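Local coordinates for protein dihydropyrimidinase (Brevibacillus agri, PDB 3SFW) that catalyses the hydrolytic ring opening of dihydropyrimidines, probably at the pair of zinc ions bound in its TIM-barrel domain, at residues H60-M63 with T68-S71; L227-D232 with K255-Y260; S314-F319 with H409-D414. One frame throughout, in Å; residues are numbered along the deposited sequence.

Interactions 1 and 3 sit together, their centres 9 Å apart, and each supplies a ligand to the same zinc ion; Ser71 also joins them, probably by hydrogen bonds to the loops 314-319 and 409-414. Interaction 2 lies about 33 Å from interaction 1 and 34 Å from interaction 3, centre to centre, and joins an outer helix to the chain leading into a barrel strand. The chemistry follows the setting. In partly buried interaction 1, a threonine hydroxyl and backbone groups bind a turn beside the metal. Interaction 3 is fully buried and made by apolar and sulfur-aromatic contacts. Interaction 2, partly buried and bordering other subunits, rests chiefly on one alanine methyl over a tryptophan face.

Interaction 1 of 3, residues H60-M63 with T68-S71; sequences HLDM and TVTS. With ZN (zinc ion), chain F.
Thr70 holds the turn His60-Met63 by hydrogen bonds, a polar contact at the mouth of the TIM barrel just beyond strand 49-59. This strand end carries the His-x-His motif of the amidohydrolase superfamily, here His58 and His60. The chain then runs into the small hairpin of strands 64-65 and 68-69, which brings Thr70 back alongside the motif. The hydroxyl of Thr70 does two jobs. Thr70 OG1 donates to His60 O at 2.8 Å, and it accepts the backbone N-H of Met63 in an almost straight bond (Met63 N to Thr70 OG1 2.9 Å, 175°). With chi1 at 58°, OG1 is tucked between the backbone N and carbonyl carbon of its own residue, which aims it at both partners. Threonine suits the place because one small side chain offers a donor, an acceptor and a methyl, and Thr70 CG2 lies 3.9 Å from Met63 CB. The pairing continues in the backbone, where Thr70 N donates to Met63 O at 2.9 Å. That same oxygen also receives a CA-H...O contact from Val69. Together with a bond from Leu61 N to Asp91, the bonds at His60 O and Met63 N help to hold the main chain beside the metal ligand.

Asp62 OD1 lies against Val69 CG1 at 3.6 Å, the two side chains crossing obliquely. A water bridges the two segments as well, donating to Asp62 OD1 and to Thr70 O. The other carboxylate oxygen, OD2, makes a salt bridge with Lys111. The His60 side chain leads away from Thr70 to the metal, which His58, the carboxylated Lys150 and Asp315 also bind, and His60 NE2 lies 2.1 Å from the zinc ion.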
ATOM      1  N   HIS A  60     -34.451   6.294  -5.429  1.00 10.87           N
ATOM      2  CA  HIS A  60     -34.774   7.227  -6.501  1.00 10.62           C
ATOM      3  C   HIS A  60     -36.235   7.008  -6.927  1.00 11.11           C
ATOM      4  O   HIS A  60     -36.510   6.466  -8.023  1.00 12.51           O
ATOM      5  CB  HIS A  60     -33.849   6.992  -7.715  1.00 10.24           C
ATOM      6  CG  HIS A  60     -32.397   7.197  -7.404  1.00  7.68           C
ATOM      7  ND1 HIS A  60     -31.839   8.454  -7.287  1.00  9.57           N
ATOM      8  CD2 HIS A  60     -31.409   6.312  -7.137  1.00 10.07           C
ATOM      9  CE1 HIS A  60     -30.544   8.334  -7.030  1.00 10.87           C
ATOM     10  NE2 HIS A  60     -30.264   7.040  -6.903  1.00 10.65           N
ATOM     11  N   LEU A  61     -37.167   7.358  -6.040  1.00 10.26           N
ATOM     12  CA  LEU A  61     -38.584   7.132  -6.361  1.00 12.09           C
ATOM     13  C   LEU A  61     -39.122   8.294  -7.225  1.00 12.79           C
ATOM     14  O   LEU A  61     -38.822   9.476  -6.965  1.00 12.12           O
ATOM     15  CB  LEU A  61     -39.390   7.051  -5.054  1.00 11.87           C
ATOM     16  CG  LEU A  61     -38.881   6.017  -4.039  1.00 12.10           C
ATOM     17  CD1 LEU A  61     -39.873   5.919  -2.855  1.00 11.25           C
ATOM     18  CD2 LEU A  61     -38.776   4.623  -4.733  1.00 12.86           C
ATOM     19  N   ASP A  62     -39.970   7.966  -8.210  1.00 12.84           N
ATOM     20  CA  ASP A  62     -40.547   8.965  -9.100  1.00 12.52           C
ATOM     21  C   ASP A  62     -39.501   9.892  -9.682  1.00 13.90           C
ATOM     22  O   ASP A  62     -39.675  11.132  -9.700  1.00 13.38           O
ATOM     23  CB  ASP A  62     -41.623   9.782  -8.367  1.00 12.46           C
ATOM     24  CG  ASP A  62     -42.627  10.434  -9.323  1.00 23.29           C
ATOM     25  OD1 ASP A  62     -43.029   9.803 -10.333  1.00 20.40           O
ATOM     26  OD2 ASP A  62     -43.020  11.586  -9.047  1.00 26.12           O
ATOM     27  N   MET A  63     -38.380   9.320 -10.087  1.00 11.77           N
ATOM     28  CA  MET A  63     -37.241  10.115 -10.525  1.00 11.41           C
ATOM     29  C   MET A  63     -37.270  10.270 -12.051  1.00 13.18           C
ATOM     30  O   MET A  63     -37.296   9.281 -12.783  1.00 14.42           O
ATOM     31  CB  MET A  63     -35.949   9.371 -10.154  1.00 11.25           C
ATOM     32  CG  MET A  63     -34.658  10.123 -10.614  1.00 13.66           C
ATOM     33  SD  MET A  63     -33.330   8.912 -10.832  1.00 14.93           S
ATOM     34  CE  MET A  63     -31.909   9.911 -11.093  1.00 15.38           C
ATOM     35  N   THR A  68     -37.055   8.952 -19.196  1.00 21.47           N
ATOM     36  CA  THR A  68     -38.362   8.442 -18.704  1.00 18.71           C
ATOM     37  C   THR A  68     -38.451   8.737 -17.207  1.00 18.84           C
ATOM     38  O   THR A  68     -37.830   9.712 -16.750  1.00 20.60           O
ATOM     39  CB  THR A  68     -38.626   6.953 -19.132  1.00 18.32           C
ATOM     40  OG1 THR A  68     -39.916   6.514 -18.674  1.00 19.58           O
ATOM     41  CG2 THR A  68     -37.496   6.002 -18.666  1.00 20.14           C
ATOM     42  N   VAL A  69     -39.293   8.021 -16.478  1.00 16.98           N
ATOM     43  CA  VAL A  69     -39.448   8.273 -15.015  1.00 17.84           C
ATOM     44  C   VAL A  69     -39.410   6.930 -14.314  1.00 17.39           C
ATOM     45  O   VAL A  69     -40.011   5.989 -14.800  1.00 14.93           O
ATOM     46  CB  VAL A  69     -40.758   8.986 -14.700  1.00 18.90           C
ATOM     47  CG1 VAL A  69     -40.961   9.175 -13.175  1.00 19.46           C
ATOM     48  CG2 VAL A  69     -40.782  10.341 -15.402  1.00 21.15           C
ATOM     49  N   THR A  70     -38.750   6.825 -13.145  1.00 16.35           N
ATOM     50  CA  THR A  70     -38.685   5.501 -12.505  1.00 11.61           C
ATOM     51  C   THR A  70     -40.078   4.995 -12.179  1.00 12.78           C
ATOM     52  O   THR A  70     -41.010   5.783 -11.858  1.00 13.89           O
ATOM     53  CB  THR A  70     -37.760   5.452 -11.249  1.00 12.90           C
ATOM     54  OG1 THR A  70     -38.215   6.416 -10.263  1.00 14.22           O
ATOM     55  CG2 THR A  70     -36.372   5.748 -11.618  1.00 11.40           C
ATOM     56  N   SER A  71     -40.237   3.666 -12.188  1.00 12.34           N
ATOM     57  CA  SER A  71     -41.567   3.123 -12.245  1.00 14.35           C
ATOM     58  C   SER A  71     -42.231   2.989 -10.895  1.00 13.45           C
ATOM     59  O   SER A  71     -43.418   2.798 -10.845  1.00 14.23           O
ATOM     60  CB  SER A  71     -41.602   1.768 -12.973  1.00 16.60           C
ATOM     61  OG  SER A  71     -40.905   0.805 -12.231  1.00 16.41           O
TER
HETATM   62 ZN    ZN F 502     -28.289   6.316  -7.107  1.00 14.91          ZN
HETATM   63  O   HOH W   1     -43.204   7.111 -10.818  1.00 21.21           O

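Interaction 2 of 3, residues L227-D232 with K255-Y260; sequences LTALAD and KGWNVY
With CG anti to its own carbonyl carbon (chi1 -57°) and the indole turned by a chi2 of -21°, Trp257 lays its six-membered ring flat against the methyl of Ala229. Ala229 CB sits 3.4 Å from the centroid of that ring and only 2° off its normal, a CH-pi contact over the face. All six ring carbons are thus almost equally near the methyl; Trp257 CH2 is 3.6 Å from Ala229 CB. Alanine suits this spot because a short side chain lets the broad aromatic face come close to the helix. The opposite face of the indole meets Lys255 CB, so the ring lies between two aliphatic groups. A lesser contact runs from Thr228 CG2 to Asn258 O at 4.4 Å, while Thr228 OG1 is hydrogen-bonded to Ala224 O in its own helix.

Both segments contain a Schellman motif with positive phi, at Asp232 and at Gly256; glycine accepts such a conformation easily. The 256-258 region also faces a neighbour, for Lys305 of the third subunit bonds to Gly256 O and Asn258 OD1.

Within the barrel wall, the contact joins the last part of helix 214-230 to the chain leading into strand 258-263. That strand runs parallel to strand 234-237, with helix 243-254 between them in sequence; Trp257 also packs on Ala252 of this helix, and Thr228 on Leu170 of helix 163-176.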
ATOM      1  N   LEU A 227      -9.869  15.351  -2.353  1.00 11.97           N
ATOM      2  CA  LEU A 227     -10.482  16.670  -2.197  1.00 10.68           C
ATOM      3  C   LEU A 227     -11.122  16.761  -0.817  1.00 11.24           C
ATOM      4  O   LEU A 227     -11.064  17.805  -0.169  1.00 11.53           O
ATOM      5  CB  LEU A 227     -11.567  16.859  -3.286  1.00 10.77           C
ATOM      6  CG  LEU A 227     -11.098  17.612  -4.550  1.00 13.95           C
ATOM      7  CD1 LEU A 227      -9.819  16.995  -5.142  1.00 14.72           C
ATOM      8  CD2 LEU A 227     -12.226  17.612  -5.559  1.00 14.63           C
ATOM      9  N   THR A 228     -11.662  15.653  -0.324  1.00  9.88           N
ATOM     10  CA  THR A 228     -12.180  15.612   1.048  1.00  8.36           C
ATOM     11  C   THR A 228     -11.070  15.867   2.084  1.00 11.89           C
ATOM     12  O   THR A 228     -11.266  16.658   2.982  1.00 12.60           O
ATOM     13  CB  THR A 228     -12.893  14.260   1.383  1.00 10.63           C
ATOM     14  OG1 THR A 228     -14.001  14.107   0.494  1.00  9.64           O
ATOM     15  CG2 THR A 228     -13.402  14.255   2.808  1.00 11.14           C
ATOM     16  N   ALA A 229      -9.917  15.194   1.964  1.00 10.59           N
ATOM     17  CA  ALA A 229      -8.807  15.463   2.863  1.00 13.97           C
ATOM     18  C   ALA A 229      -8.340  16.935   2.793  1.00 15.62           C
ATOM     19  O   ALA A 229      -8.095  17.537   3.821  1.00 16.48           O
ATOM     20  CB  ALA A 229      -7.612  14.513   2.520  1.00 13.74           C
ATOM     21  N   LEU A 230      -8.238  17.479   1.581  1.00 14.64           N
ATOM     22  CA  LEU A 230      -7.824  18.912   1.320  1.00 13.59           C
ATOM     23  C   LEU A 230      -8.835  19.921   1.904  1.00 16.08           C
ATOM     24  O   LEU A 230      -8.458  21.021   2.331  1.00 18.73           O
ATOM     25  CB  LEU A 230      -7.718  19.132  -0.190  1.00 13.65           C
ATOM     26  CG  LEU A 230      -6.428  18.518  -0.809  1.00 13.88           C
ATOM     27  CD1 LEU A 230      -6.566  18.360  -2.333  1.00 16.88           C
ATOM     28  CD2 LEU A 230      -5.264  19.410  -0.485  1.00 17.73           C
ATOM     29  N   ALA A 231     -10.087  19.487   2.040  1.00 13.93           N
ATOM     30  CA  ALA A 231     -11.113  20.290   2.696  1.00 15.79           C
ATOM     31  C   ALA A 231     -11.288  19.993   4.188  1.00 15.91           C
ATOM     32  O   ALA A 231     -12.152  20.619   4.846  1.00 17.32           O
ATOM     33  CB  ALA A 231     -12.478  20.120   1.962  1.00 14.57           C
ATOM     34  N   ASP A 232     -10.632  18.936   4.678  1.00 14.02           N
ATOM     35  CA  ASP A 232     -10.881  18.412   6.025  1.00 15.81           C
ATOM     36  C   ASP A 232     -12.368  18.071   6.288  1.00 16.10           C
ATOM     37  O   ASP A 232     -12.916  18.355   7.367  1.00 15.43           O
ATOM     38  CB  ASP A 232     -10.382  19.410   7.077  1.00 18.39           C
ATOM     39  CG  ASP A 232     -10.332  18.811   8.466  1.00 25.14           C
ATOM     40  OD1 ASP A 232     -10.224  17.584   8.583  1.00 24.64           O
ATOM     41  OD2 ASP A 232     -10.373  19.573   9.456  1.00 27.18           O
ATOM     42  N   LYS A 255      -5.547   6.549   7.285  1.00 10.69           N
ATOM     43  CA  LYS A 255      -4.990   7.887   7.566  1.00 14.38           C
ATOM     44  C   LYS A 255      -5.831   8.704   8.527  1.00 17.84           C
ATOM     45  O   LYS A 255      -5.429   9.797   8.953  1.00 19.02           O
ATOM     46  CB  LYS A 255      -4.776   8.665   6.259  1.00 14.73           C
ATOM     47  CG  LYS A 255      -3.676   8.094   5.389  1.00 21.25           C
ATOM     48  CD  LYS A 255      -3.719   8.804   4.032  1.00 25.00           C
ATOM     49  CE  LYS A 255      -2.875   8.080   2.978  1.00 34.71           C
ATOM     50  NZ  LYS A 255      -3.056   8.746   1.626  1.00 37.89           N
ATOM     51  N   GLY A 256      -6.982   8.157   8.909  1.00 14.25           N
ATOM     52  CA  GLY A 256      -7.882   8.797   9.871  1.00 14.68           C
ATOM     53  C   GLY A 256      -8.788   9.823   9.198  1.00 16.11           C
ATOM     54  O   GLY A 256      -9.513  10.592   9.887  1.00 17.69           O
ATOM     55  N   TRP A 257      -8.858   9.778   7.862  1.00 11.46           N
ATOM     56  CA  TRP A 257      -9.797  10.665   7.204  1.00 13.48           C
ATOM     57  C   TRP A 257     -11.230  10.196   7.386  1.00 14.13           C
ATOM     58  O   TRP A 257     -11.497   9.005   7.630  1.00 14.03           O
ATOM     59  CB  TRP A 257      -9.466  10.852   5.740  1.00 14.20           C
ATOM     60  CG  TRP A 257      -8.055  11.389   5.561  1.00 15.47           C
ATOM     61  CD1 TRP A 257      -7.302  12.046   6.498  1.00 19.68           C
ATOM     62  CD2 TRP A 257      -7.260  11.308   4.394  1.00 16.67           C
ATOM     63  NE1 TRP A 257      -6.089  12.418   5.963  1.00 18.81           N
ATOM     64  CE2 TRP A 257      -6.051  12.005   4.659  1.00 16.23           C
ATOM     65  CE3 TRP A 257      -7.504  10.862   3.090  1.00 19.00           C
ATOM     66  CZ2 TRP A 257      -5.058  12.173   3.699  1.00 21.53           C
ATOM     67  CZ3 TRP A 257      -6.528  11.053   2.131  1.00 22.78           C
ATOM     68  CH2 TRP A 257      -5.313  11.697   2.437  1.00 22.13           C
ATOM     69  N   ASN A 258     -12.159  11.153   7.323  1.00 10.40           N
ATOM     70  CA  ASN A 258     -13.577  10.848   7.590  1.00 12.34           C
ATOM     71  C   ASN A 258     -14.294  10.470   6.291  1.00 12.97           C
ATOM     72  O   ASN A 258     -14.986  11.280   5.663  1.00 11.15           O
ATOM     73  CB  ASN A 258     -14.209  12.033   8.331  1.00 13.43           C
ATOM     74  CG  ASN A 258     -13.518  12.258   9.688  1.00 18.03           C
ATOM     75  OD1 ASN A 258     -13.232  11.278  10.390  1.00 17.34           O
ATOM     76  ND2 ASN A 258     -13.010  13.454   9.907  1.00 19.52           N
ATOM     77  N   VAL A 259     -13.949   9.266   5.828  1.00  9.66           N
ATOM     78  CA  VAL A 259     -14.423   8.735   4.564  1.00  8.73           C
ATOM     79  C   VAL A 259     -15.197   7.464   4.890  1.00  9.42           C
ATOM     80  O   VAL A 259     -14.668   6.545   5.552  1.00 11.39           O
ATOM     81  CB  VAL A 259     -13.240   8.396   3.627  1.00 12.07           C
ATOM     82  CG1 VAL A 259     -13.750   7.634   2.341  1.00 11.16           C
ATOM     83  CG2 VAL A 259     -12.476   9.713   3.263  1.00 13.41           C
ATOM     84  N   TYR A 260     -16.445   7.417   4.404  1.00  7.68           N
ATOM     85  CA  TYR A 260     -17.353   6.278   4.632  1.00  8.77           C
ATOM     86  C   TYR A 260     -17.772   5.722   3.300  1.00  9.26           C
ATOM     87  O   TYR A 260     -17.714   6.420   2.301  1.00 10.76           O
ATOM     88  CB  TYR A 260     -18.644   6.768   5.355  1.00  7.81           C
ATOM     89  CG  TYR A 260     -18.275   7.515   6.613  1.00  8.99           C
ATOM     90  CD1 TYR A 260     -18.200   8.908   6.613  1.00 12.39           C
ATOM     91  CD2 TYR A 260     -17.825   6.836   7.738  1.00 12.03           C
ATOM     92  CE1 TYR A 260     -17.751   9.616   7.719  1.00 12.51           C
ATOM     93  CE2 TYR A 260     -17.425   7.546   8.875  1.00 13.98           C
ATOM     94  CZ  TYR A 260     -17.403   8.946   8.843  1.00 16.94           C
ATOM     95  OH  TYR A 260     -17.009   9.671   9.949  1.00 20.76           O
TER

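Interaction 3 of 3, residues S314-F319 with H409-D414; sequences SDHCPF and HHMNVD. With ZN (zinc ion), chain F.
The loop that follows barrel strand 311-312 carries the zinc ligand Asp315, and just beyond it His316, Pro318 and the carbonyl of Phe319 pack on Met411 and Val413 of the loop 409-414. Asp315 itself turns the other way, its OD1 2.1 Å from the zinc ion. In His316, CG stands anti to the backbone N (chi1 -174°), which carries the imidazole toward Met411. There Met411 SD lies 3.5 Å from His316 CE1, and the sulfur approaches the ring obliquely, 64° off its normal. The rotation of this ring is held in part by a hydrogen bond between NE2 and Asp72, and Pro318 CD rests over one of its faces. Methionine fits here because its polarisable sulfur can meet an aromatic ring without a polar partner.

Val413 splits its two methyls between neighbours. Val413 CG2 presses on Pro318 CB at 3.3 Å, tighter than usual for two carbons, while Val413 CG1 sits 3.6 Å from Phe319 O. A glycine in place of Val413 would probably open a gap beside Pro318 and the Phe319 carbonyl, leaving the proline ring without its close apolar neighbour. The valine backbone is held from its own side, too: His409 NE2 donates to Val413 O at 3.1 Å, with that oxygen in the imidazole plane. Asn412, between Met411 and Val413, is the centre of an inverse gamma turn that bends the loop.

A zinc-binding aspartate in the loop after a late barrel strand, here followed at once by residues that pack into a buried, largely apolar contact, is a hallmark of the amidohydrolase TIM-barrel active site.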
ATOM      1  N   SER A 314     -29.911   0.442  -1.479  1.00 10.64           N
ATOM      2  CA  SER A 314     -30.376  -0.325  -2.669  1.00  9.06           C
ATOM      3  C   SER A 314     -29.980   0.346  -4.000  1.00 12.22           C
ATOM      4  O   SER A 314     -29.763  -0.367  -4.990  1.00 10.80           O
ATOM      5  CB  SER A 314     -31.915  -0.506  -2.651  1.00  9.26           C
ATOM      6  OG  SER A 314     -32.540   0.771  -2.646  1.00 11.46           O
ATOM      7  N   ASP A 315     -29.918   1.693  -4.040  1.00 10.12           N
ATOM      8  CA  ASP A 315     -29.919   2.436  -5.348  1.00 10.99           C
ATOM      9  C   ASP A 315     -31.165   1.992  -6.151  1.00 10.94           C
ATOM     10  O   ASP A 315     -31.124   1.769  -7.384  1.00 12.90           O
ATOM     11  CB  ASP A 315     -28.600   2.276  -6.172  1.00 11.04           C
ATOM     12  CG  ASP A 315     -28.466   3.297  -7.299  1.00 11.75           C
ATOM     13  OD1 ASP A 315     -29.141   4.368  -7.230  1.00 11.39           O
ATOM     14  OD2 ASP A 315     -27.695   3.001  -8.268  1.00 10.57           O
ATOM     15  N   HIS A 316     -32.287   1.909  -5.459  1.00  9.31           N
ATOM     16  CA  HIS A 316     -33.546   1.513  -6.132  1.00  9.01           C
ATOM     17  C   HIS A 316     -33.871   2.571  -7.196  1.00 11.57           C
ATOM     18  O   HIS A 316     -34.100   3.738  -6.871  1.00 10.40           O
ATOM     19  CB  HIS A 316     -34.694   1.479  -5.117  1.00 11.61           C
ATOM     20  CG  HIS A 316     -35.974   0.960  -5.697  1.00 10.01           C
ATOM     21  ND1 HIS A 316     -36.084  -0.321  -6.203  1.00 11.39           N
ATOM     22  CD2 HIS A 316     -37.190   1.532  -5.826  1.00 10.33           C
ATOM     23  CE1 HIS A 316     -37.317  -0.509  -6.643  1.00 12.11           C
ATOM     24  NE2 HIS A 316     -38.006   0.608  -6.438  1.00 10.73           N
ATOM     25  N   CYS A 317     -33.933   2.151  -8.461  1.00 11.48           N
ATOM     26  CA  CYS A 317     -34.071   3.126  -9.543  1.00 10.91           C
ATOM     27  C   CYS A 317     -34.754   2.318 -10.701  1.00 12.04           C
ATOM     28  O   CYS A 317     -34.136   2.063 -11.733  1.00 13.51           O
ATOM     29  CB  CYS A 317     -32.669   3.650  -9.918  1.00 13.30           C
ATOM     30  SG  CYS A 317     -32.706   5.113 -11.045  1.00 14.50           S
ATOM     31  N   PRO A 318     -36.007   1.886 -10.479  1.00 12.86           N
ATOM     32  CA  PRO A 318     -36.595   0.834 -11.330  1.00 11.87           C
ATOM     33  C   PRO A 318     -37.149   1.363 -12.667  1.00 13.67           C
ATOM     34  O   PRO A 318     -37.763   2.448 -12.722  1.00 11.81           O
ATOM     35  CB  PRO A 318     -37.721   0.274 -10.453  1.00 12.14           C
ATOM     36  CG  PRO A 318     -38.187   1.527  -9.687  1.00 13.25           C
ATOM     37  CD  PRO A 318     -36.859   2.176  -9.309  1.00 14.41           C
ATOM     38  N   PHE A 319     -36.946   0.579 -13.722  1.00 13.22           N
ATOM     39  CA  PHE A 319     -37.611   0.825 -15.010  1.00 14.32           C
ATOM     40  C   PHE A 319     -38.087  -0.523 -15.512  1.00 13.29           C
ATOM     41  O   PHE A 319     -37.330  -1.512 -15.474  1.00 14.94           O
ATOM     42  CB  PHE A 319     -36.599   1.390 -16.003  1.00 16.17           C
ATOM     43  CG  PHE A 319     -36.004   2.710 -15.585  1.00 14.91           C
ATOM     44  CD1 PHE A 319     -36.715   3.899 -15.783  1.00 15.99           C
ATOM     45  CD2 PHE A 319     -34.740   2.766 -14.976  1.00 16.40           C
ATOM     46  CE1 PHE A 319     -36.189   5.133 -15.353  1.00 13.85           C
ATOM     47  CE2 PHE A 319     -34.173   4.019 -14.572  1.00 15.23           C
ATOM     48  CZ  PHE A 319     -34.887   5.206 -14.811  1.00 14.77           C
ATOM     49  N   HIS A 409     -43.288 -10.175  -5.672  1.00 16.99           N
ATOM     50  CA  HIS A 409     -42.766  -8.879  -5.184  1.00 15.82           C
ATOM     51  C   HIS A 409     -43.828  -7.758  -5.221  1.00 18.18           C
ATOM     52  O   HIS A 409     -44.952  -7.953  -5.724  1.00 18.06           O
ATOM     53  CB  HIS A 409     -41.379  -8.493  -5.800  1.00 15.79           C
ATOM     54  CG  HIS A 409     -41.416  -7.935  -7.206  1.00 14.99           C
ATOM     55  ND1 HIS A 409     -40.285  -7.898  -8.005  1.00 12.74           N
ATOM     56  CD2 HIS A 409     -42.374  -7.260  -7.891  1.00 14.54           C
ATOM     57  CE1 HIS A 409     -40.552  -7.252  -9.128  1.00 14.44           C
ATOM     58  NE2 HIS A 409     -41.809  -6.842  -9.080  1.00 14.55           N
ATOM     59  N   HIS A 410     -43.506  -6.614  -4.640  1.00 12.81           N
ATOM     60  CA  HIS A 410     -44.474  -5.509  -4.553  1.00 13.61           C
ATOM     61  C   HIS A 410     -43.997  -4.238  -5.248  1.00 15.91           C
ATOM     62  O   HIS A 410     -44.726  -3.217  -5.269  1.00 18.80           O
ATOM     63  CB  HIS A 410     -44.821  -5.244  -3.083  1.00 13.08           C
ATOM     64  CG  HIS A 410     -45.323  -6.458  -2.365  1.00 14.39           C
ATOM     65  ND1 HIS A 410     -44.466  -7.439  -1.897  1.00 12.95           N
ATOM     66  CD2 HIS A 410     -46.584  -6.880  -2.077  1.00 14.41           C
ATOM     67  CE1 HIS A 410     -45.179  -8.404  -1.329  1.00 17.48           C
ATOM     68  NE2 HIS A 410     -46.465  -8.111  -1.463  1.00 15.99           N
ATOM     69  N   MET A 411     -42.771  -4.267  -5.799  1.00 13.06           N
ATOM     70  CA  MET A 411     -42.270  -3.134  -6.591  1.00 12.20           C
ATOM     71  C   MET A 411     -43.079  -3.005  -7.891  1.00 16.87           C
ATOM     72  O   MET A 411     -43.504  -4.033  -8.455  1.00 15.43           O
ATOM     73  CB  MET A 411     -40.781  -3.311  -6.905  1.00 15.25           C
ATOM     74  CG  MET A 411     -39.923  -3.349  -5.626  1.00 13.84           C
ATOM     75  SD  MET A 411     -38.231  -3.805  -5.989  1.00 13.70           S
ATOM     76  CE  MET A 411     -38.471  -5.573  -6.445  1.00 14.70           C
ATOM     77  N   ASN A 412     -43.414  -1.768  -8.271  1.00 13.68           N
ATOM     78  CA  ASN A 412     -44.237  -1.589  -9.464  1.00 15.10           C
ATOM     79  C   ASN A 412     -43.348  -1.679 -10.714  1.00 15.89           C
ATOM     80  O   ASN A 412     -43.122  -0.678 -11.394  1.00 15.02           O
ATOM     81  CB  ASN A 412     -45.021  -0.264  -9.407  1.00 16.72           C
ATOM     82  CG  ASN A 412     -46.089  -0.170 -10.496  1.00 22.32           C
ATOM     83  OD1 ASN A 412     -46.446  -1.187 -11.117  1.00 21.99           O
ATOM     84  ND2 ASN A 412     -46.495   1.049 -10.827  1.00 19.59           N
ATOM     85  N   VAL A 413     -42.876  -2.901 -11.029  1.00 14.52           N
ATOM     86  CA  VAL A 413     -41.937  -3.118 -12.138  1.00 15.32           C
ATOM     87  C   VAL A 413     -42.108  -4.552 -12.596  1.00 15.10           C
ATOM     88  O   VAL A 413     -42.462  -5.412 -11.806  1.00 15.17           O
ATOM     89  CB  VAL A 413     -40.453  -2.931 -11.685  1.00 18.80           C
ATOM     90  CG1 VAL A 413     -39.526  -2.689 -12.890  1.00 16.36           C
ATOM     91  CG2 VAL A 413     -40.347  -1.772 -10.722  1.00 31.23           C
ATOM     92  N   ASP A 414     -41.880  -4.805 -13.891  1.00 17.40           N
ATOM     93  CA  ASP A 414     -42.235  -6.109 -14.488  1.00 16.24           C
ATOM     94  C   ASP A 414     -41.158  -7.170 -14.424  1.00 17.47           C
ATOM     95  O   ASP A 414     -41.287  -8.206 -15.079  1.00 16.04           O
ATOM     96  CB  ASP A 414     -42.660  -5.928 -15.956  1.00 17.34           C
ATOM     97  CG  ASP A 414     -41.586  -5.298 -16.805  1.00 18.06           C
ATOM     98  OD1 ASP A 414     -40.452  -5.153 -16.337  1.00 13.20           O
ATOM     99  OD2 ASP A 414     -41.809  -5.068 -18.024  1.00 17.60           O
TER
HETATM  100 ZN    ZN F 502     -28.289   6.316  -7.107  1.00 14.91          ZN